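Local coordinates for protein TsrE (Streptomyces laurentii, PDB 7CWW) that probably acts as a cyclase in thiopeptide antibiotic biosynthesis, forming the central six-membered nitrogen heterocycle of a thiostrepton-type precursor peptide, at residues 9-14 against 86-91; 203-208 against 347-352. All blocks are in the same frame, centred on the assembly; numbering follows the deposited sequence.

The two contacts lie on opposite sides of the chain's centre, about 43 Å apart between centres, and share no helix or strand. Contact 1 belongs to the small three-stranded antiparallel sheet near the N-terminus, where a turn following a short helix meets the outer side of an edge strand. Contact 2 lies in the helical part and joins two helices near the C-terminal end of the second. Both are only partly buried, but contact 1 has the larger interface and more buried residues, and it works through backbone atoms, waters and apolar side chains. Contact 2, with fewer buried residues, relies on a salt bridge and an arginine laid against a tyrosine.

Contact 1: 9-14 against 86-91; sequences LTVSVP and DVFTYQ
The carbonyl oxygen of V87 is gripped by several groups. S12 N donates to V87 O at 2.8 Å, nearly straight at 165° and lying in the carbonyl plane on a lone pair, while V11 CA adds a weaker CH...O contact at 3.5 Å. Water 2 lies within bonding distance of V87 O, T89 O and S12 OG, 2.6 Å from the last, with more acceptors near it than it has protons; it links the serine hydroxyl to the turn without its proton directions being settled. Further back along the strand, water 1 accepts from T10 N and donates to F88 O. T10 points its side chain into the turn: a chi1 of 59° sets OG1 between the backbone N and the carbonyl carbon, 3.1 Å from T89 O, and CG2 rests on Q91 O.

Apolar groups close the flank. V87 CG2 lies 3.8 Å above the F88 ring, over its centre, and T10 O meets the ring edge in plane. L9 CD1 approaches F88 CD1 at 4.0 Å, and V11 runs alongside the same ring with CG1 near CE1. At the far end V13 CG1 touches V87 CG1.

R52, on the neighbouring strand 52-61, bridges the two segments by pairing with D86 and bonding to S12 O. L9 and V11 turn their backbone bonds inward to L57 and L55, whereas T10 N and S12 N face the turn. The outward N-H groups of T10 and S12 are therefore met by one water and one peptide carbonyl instead of by a further strand.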
loop_
_atom_site.group_PDB
_atom_site.type_symbol
_atom_site.label_atom_id
_atom_site.label_comp_id
_atom_site.label_asym_id
_atom_site.label_seq_id
_atom_site.Cartn_x
_atom_site.Cartn_y
_atom_site.Cartn_z
ATOM N N LEU A 9 10.094 0.114 -19.626
ATOM C CA LEU A 9 10.752 1.398 -19.849
ATOM C C LEU A 9 10.776 2.142 -18.527
ATOM O O LEU A 9 9.749 2.211 -17.849
ATOM C CB LEU A 9 9.997 2.219 -20.918
ATOM C CG LEU A 9 10.296 3.711 -21.026
ATOM C CD1 LEU A 9 11.787 3.891 -21.306
ATOM C CD2 LEU A 9 9.478 4.355 -22.137
ATOM N N THR A 10 11.932 2.688 -18.149
ATOM C CA THR A 10 12.033 3.457 -16.915
ATOM C C THR A 10 12.480 4.875 -17.248
ATOM O O THR A 10 13.359 5.084 -18.095
ATOM C CB THR A 10 12.982 2.802 -15.875
ATOM O OG1 THR A 10 14.301 2.662 -16.404
ATOM C CG2 THR A 10 12.454 1.401 -15.444
ATOM N N VAL A 11 11.837 5.847 -16.606
ATOM C CA VAL A 11 12.063 7.259 -16.875
ATOM C C VAL A 11 12.416 7.927 -15.560
ATOM O O VAL A 11 11.545 8.096 -14.694
ATOM C CB VAL A 11 10.842 7.931 -17.507
ATOM C CG1 VAL A 11 11.259 9.304 -18.080
ATOM C CG2 VAL A 11 10.225 7.002 -18.564
ATOM N N SER A 12 13.686 8.312 -15.413
ATOM C CA SER A 12 14.240 8.767 -14.135
ATOM C C SER A 12 14.144 10.283 -14.065
ATOM O O SER A 12 15.063 11.009 -14.446
ATOM C CB SER A 12 15.677 8.278 -13.983
ATOM O OG SER A 12 15.679 6.885 -13.699
ATOM N N VAL A 13 13.008 10.766 -13.577
ATOM C CA VAL A 13 12.735 12.195 -13.421
ATOM C C VAL A 13 12.032 12.405 -12.096
ATOM O O VAL A 13 11.519 11.442 -11.490
ATOM C CB VAL A 13 11.863 12.740 -14.572
ATOM C CG1 VAL A 13 12.577 12.585 -15.905
ATOM C CG2 VAL A 13 10.509 12.023 -14.581
ATOM N N PRO A 14 12.004 13.653 -11.583
ATOM C CA PRO A 14 11.357 13.912 -10.290
ATOM C C PRO A 14 9.923 13.390 -10.214
ATOM O O PRO A 14 9.269 13.237 -11.251
ATOM C CB PRO A 14 11.391 15.446 -10.191
ATOM C CG PRO A 14 12.620 15.831 -10.977
ATOM C CD PRO A 14 12.632 14.881 -12.135
ATOM N N ASP A 86 20.486 10.429 -19.768
ATOM C CA ASP A 86 20.456 10.186 -18.334
ATOM C C ASP A 86 19.097 9.721 -17.826
ATOM O O ASP A 86 19.039 8.943 -16.874
ATOM C CB ASP A 86 20.876 11.457 -17.578
ATOM C CG ASP A 86 20.408 11.465 -16.134
ATOM O OD1 ASP A 86 21.098 10.889 -15.267
ATOM O OD2 ASP A 86 19.325 12.033 -15.867
ATOM N N VAL A 87 17.998 10.152 -18.443
ATOM C CA VAL A 87 16.697 9.789 -17.898
ATOM C C VAL A 87 16.303 8.358 -18.221
ATOM O O VAL A 87 15.443 7.803 -17.542
ATOM C CB VAL A 87 15.590 10.735 -18.384
ATOM C CG1 VAL A 87 15.801 12.110 -17.773
ATOM C CG2 VAL A 87 15.565 10.796 -19.899
ATOM N N PHE A 88 16.896 7.727 -19.229
ATOM C CA PHE A 88 16.437 6.397 -19.600
ATOM C C PHE A 88 17.330 5.270 -19.085
ATOM O O PHE A 88 17.111 4.119 -19.473
ATOM C CB PHE A 88 16.277 6.310 -21.120
ATOM C CG PHE A 88 15.184 7.202 -21.651
ATOM C CD1 PHE A 88 13.935 7.219 -21.047
ATOM C CD2 PHE A 88 15.420 8.054 -22.719
ATOM C CE1 PHE A 88 12.922 8.045 -21.515
ATOM C CE2 PHE A 88 14.419 8.885 -23.189
ATOM C CZ PHE A 88 13.167 8.882 -22.588
ATOM N N THR A 89 18.312 5.561 -18.214
ATOM C CA THR A 89 19.114 4.509 -17.594
ATOM C C THR A 89 18.205 3.373 -17.143
ATOM O O THR A 89 17.227 3.598 -16.420
ATOM C CB THR A 89 19.891 5.047 -16.384
ATOM O OG1 THR A 89 20.749 6.133 -16.772
ATOM C CG2 THR A 89 20.740 3.928 -15.783
ATOM N N TYR A 90 18.489 2.152 -17.593
ATOM C CA TYR A 90 17.528 1.077 -17.373
ATOM C C TYR A 90 17.646 0.526 -15.957
ATOM O O TYR A 90 18.731 0.153 -15.509
ATOM C CB TYR A 90 17.683 -0.056 -18.393
ATOM C CG TYR A 90 16.613 -1.120 -18.182
ATOM C CD1 TYR A 90 15.258 -0.768 -18.127
ATOM C CD2 TYR A 90 16.953 -2.456 -17.988
ATOM C CE1 TYR A 90 14.261 -1.733 -17.909
ATOM C CE2 TYR A 90 15.973 -3.424 -17.768
ATOM C CZ TYR A 90 14.629 -3.058 -17.729
ATOM O OH TYR A 90 13.659 -4.021 -17.506
ATOM N N GLN A 91 16.524 0.503 -15.246
ATOM C CA GLN A 91 16.446 -0.057 -13.903
ATOM C C GLN A 91 15.608 -1.327 -13.981
ATOM O O GLN A 91 14.395 -1.247 -14.231
ATOM C CB GLN A 91 15.823 0.949 -12.936
ATOM C CG GLN A 91 16.639 2.247 -12.806
ATOM C CD GLN A 91 18.008 1.994 -12.204
ATOM O OE1 GLN A 91 18.219 0.983 -11.534
ATOM N NE2 GLN A 91 18.941 2.910 -12.427
HETATM O O HOH W 1 14.552 2.701 -19.726
HETATM O O HOH W 2 15.456 5.524 -15.929
#

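Contact 2: 203-208 against 347-352; sequences PRLRTL and EEYDLD
Y349 lies over one face of the R206 guanidinium, its CE1 3.4 Å above the plane and displaced toward the rim, with the two planes 42° apart. E348 occupies the guanidinium edge: its backbone O is in plane, but its bond from R206 NH2 is weak at 3.3 Å, whereas OE2 receives NH2 in a salt bridge of 2.8 Å and 161°. That carboxylate oxygen is met on its anti side, somewhat out of its own plane. The tyrosine ring in turn has E348 CG over one face and L205 CD2 at its edge, 3.7 Å from CE2.

The arginine starts out extended, CG anti to the backbone N (chi1 -178°), and bends at chi3, bringing the guanidinium edge to the carboxylate and one of its faces to the ring; along the way CG passes 3.8 Å from Y349 OH. The other carboxylate oxygen of E348, OE1, pairs with R202, so the acid faces two arginines of one helix.

The contact joins helix 183-211 to the C-terminal end of helix 331-349. Behind it, L205 also packs on V143 of helix 131-149, and the ring of Y349 meets that of Y162, just before helix 163-177.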
loop_
_atom_site.group_PDB
_atom_site.type_symbol
_atom_site.label_atom_id
_atom_site.label_comp_id
_atom_site.label_asym_id
_atom_site.label_seq_id
_atom_site.Cartn_x
_atom_site.Cartn_y
_atom_site.Cartn_z
ATOM N N PRO A 203 -14.371 12.373 13.164
ATOM C CA PRO A 203 -15.693 12.221 12.520
ATOM C C PRO A 203 -15.617 11.727 11.082
ATOM O O PRO A 203 -16.516 10.992 10.645
ATOM C CB PRO A 203 -16.308 13.626 12.612
ATOM C CG PRO A 203 -15.160 14.545 12.854
ATOM C CD PRO A 203 -14.146 13.759 13.622
ATOM N N ARG A 204 -14.575 12.091 10.332
ATOM C CA ARG A 204 -14.406 11.527 8.995
ATOM C C ARG A 204 -14.257 10.008 9.060
ATOM O O ARG A 204 -14.913 9.271 8.314
ATOM C CB ARG A 204 -13.195 12.168 8.309
ATOM C CG ARG A 204 -12.991 11.752 6.847
ATOM C CD ARG A 204 -14.235 12.017 6.003
ATOM N NE ARG A 204 -14.049 11.635 4.602
ATOM C CZ ARG A 204 -15.037 11.286 3.781
ATOM N NH1 ARG A 204 -14.774 10.957 2.522
ATOM N NH2 ARG A 204 -16.291 11.259 4.215
ATOM N N LEU A 205 -13.418 9.526 9.976
ATOM C CA LEU A 205 -13.208 8.088 10.127
ATOM C C LEU A 205 -14.496 7.367 10.517
ATOM O O LEU A 205 -14.815 6.310 9.964
ATOM C CB LEU A 205 -12.113 7.821 11.166
ATOM C CG LEU A 205 -11.847 6.328 11.417
ATOM C CD1 LEU A 205 -10.372 5.953 11.214
ATOM C CD2 LEU A 205 -12.326 5.916 12.799
ATOM N N ARG A 206 -15.243 7.908 11.485
ATOM C CA ARG A 206 -16.445 7.204 11.921
ATOM C C ARG A 206 -17.438 7.086 10.774
ATOM O O ARG A 206 -18.124 6.064 10.632
ATOM C CB ARG A 206 -17.088 7.914 13.120
ATOM C CG ARG A 206 -18.335 7.195 13.644
ATOM C CD ARG A 206 -18.692 7.552 15.087
ATOM N NE ARG A 206 -19.208 6.372 15.777
ATOM C CZ ARG A 206 -18.717 5.875 16.905
ATOM N NH1 ARG A 206 -19.261 4.788 17.432
ATOM N NH2 ARG A 206 -17.697 6.462 17.515
ATOM N N THR A 207 -17.504 8.115 9.930
ATOM C CA THR A 207 -18.447 8.115 8.814
ATOM C C THR A 207 -18.059 7.081 7.762
ATOM O O THR A 207 -18.927 6.413 7.190
ATOM C CB THR A 207 -18.507 9.506 8.205
ATOM O OG1 THR A 207 -19.209 10.361 9.110
ATOM C CG2 THR A 207 -19.219 9.471 6.852
ATOM N N LEU A 208 -16.760 6.941 7.492
ATOM C CA LEU A 208 -16.311 5.908 6.567
ATOM C C LEU A 208 -16.613 4.521 7.108
ATOM O O LEU A 208 -17.039 3.635 6.359
ATOM C CB LEU A 208 -14.812 6.045 6.309
ATOM C CG LEU A 208 -14.370 7.268 5.510
ATOM C CD1 LEU A 208 -12.873 7.492 5.711
ATOM C CD2 LEU A 208 -14.704 7.031 4.039
ATOM N N GLU A 347 -9.091 6.657 19.625
ATOM C CA GLU A 347 -9.868 7.625 20.395
ATOM C C GLU A 347 -11.352 7.558 20.064
ATOM O O GLU A 347 -12.195 7.713 20.953
ATOM C CB GLU A 347 -9.351 9.040 20.145
ATOM C CG GLU A 347 -8.122 9.397 20.955
ATOM C CD GLU A 347 -7.676 10.830 20.726
ATOM O OE1 GLU A 347 -8.326 11.531 19.915
ATOM O OE2 GLU A 347 -6.679 11.243 21.357
ATOM N N GLU A 348 -11.699 7.353 18.796
ATOM C CA GLU A 348 -13.106 7.413 18.431
ATOM C C GLU A 348 -13.893 6.262 19.044
ATOM O O GLU A 348 -15.054 6.449 19.430
ATOM C CB GLU A 348 -13.258 7.440 16.908
ATOM C CG GLU A 348 -14.688 7.630 16.422
ATOM C CD GLU A 348 -15.316 8.923 16.917
ATOM O OE1 GLU A 348 -14.583 9.887 17.228
ATOM O OE2 GLU A 348 -16.550 8.971 17.002
ATOM N N TYR A 349 -13.279 5.084 19.176
ATOM C CA TYR A 349 -13.963 3.911 19.705
ATOM C C TYR A 349 -13.418 3.451 21.047
ATOM O O TYR A 349 -13.810 2.374 21.523
ATOM C CB TYR A 349 -13.899 2.753 18.704
ATOM C CG TYR A 349 -14.513 3.097 17.367
ATOM C CD1 TYR A 349 -15.894 3.053 17.181
ATOM C CD2 TYR A 349 -13.711 3.482 16.297
ATOM C CE1 TYR A 349 -16.465 3.373 15.951
ATOM C CE2 TYR A 349 -14.260 3.804 15.071
ATOM C CZ TYR A 349 -15.633 3.739 14.893
ATOM O OH TYR A 349 -16.174 4.052 13.664
ATOM N N ASP A 350 -12.519 4.222 21.663
ATOM C CA ASP A 350 -12.016 3.911 23.003
ATOM C C ASP A 350 -11.377 2.520 23.038
ATOM O O ASP A 350 -11.703 1.676 23.879
ATOM C CB ASP A 350 -13.149 4.035 24.034
ATOM C CG ASP A 350 -12.648 3.976 25.463
ATOM O OD1 ASP A 350 -11.627 4.632 25.765
ATOM O OD2 ASP A 350 -13.274 3.273 26.284
ATOM N N LEU A 351 -10.470 2.276 22.099
ATOM C CA LEU A 351 -9.879 0.956 21.926
ATOM C C LEU A 351 -8.625 0.775 22.778
ATOM O O LEU A 351 -7.905 1.729 23.081
ATOM C CB LEU A 351 -9.539 0.713 20.456
ATOM C CG LEU A 351 -10.721 0.856 19.500
ATOM C CD1 LEU A 351 -10.302 0.535 18.086
ATOM C CD2 LEU A 351 -11.867 -0.070 19.972
ATOM N N ASP A 352 -8.369 -0.483 23.141
ATOM C CA ASP A 352 -7.242 -0.907 23.974
ATOM C C ASP A 352 -6.558 -2.035 23.208
ATOM O O ASP A 352 -7.014 -3.184 23.247
ATOM C CB ASP A 352 -7.729 -1.368 25.350
ATOM C CG ASP A 352 -6.588 -1.729 26.301
ATOM O OD1 ASP A 352 -5.520 -2.163 25.835
ATOM O OD2 ASP A 352 -6.772 -1.603 27.532
#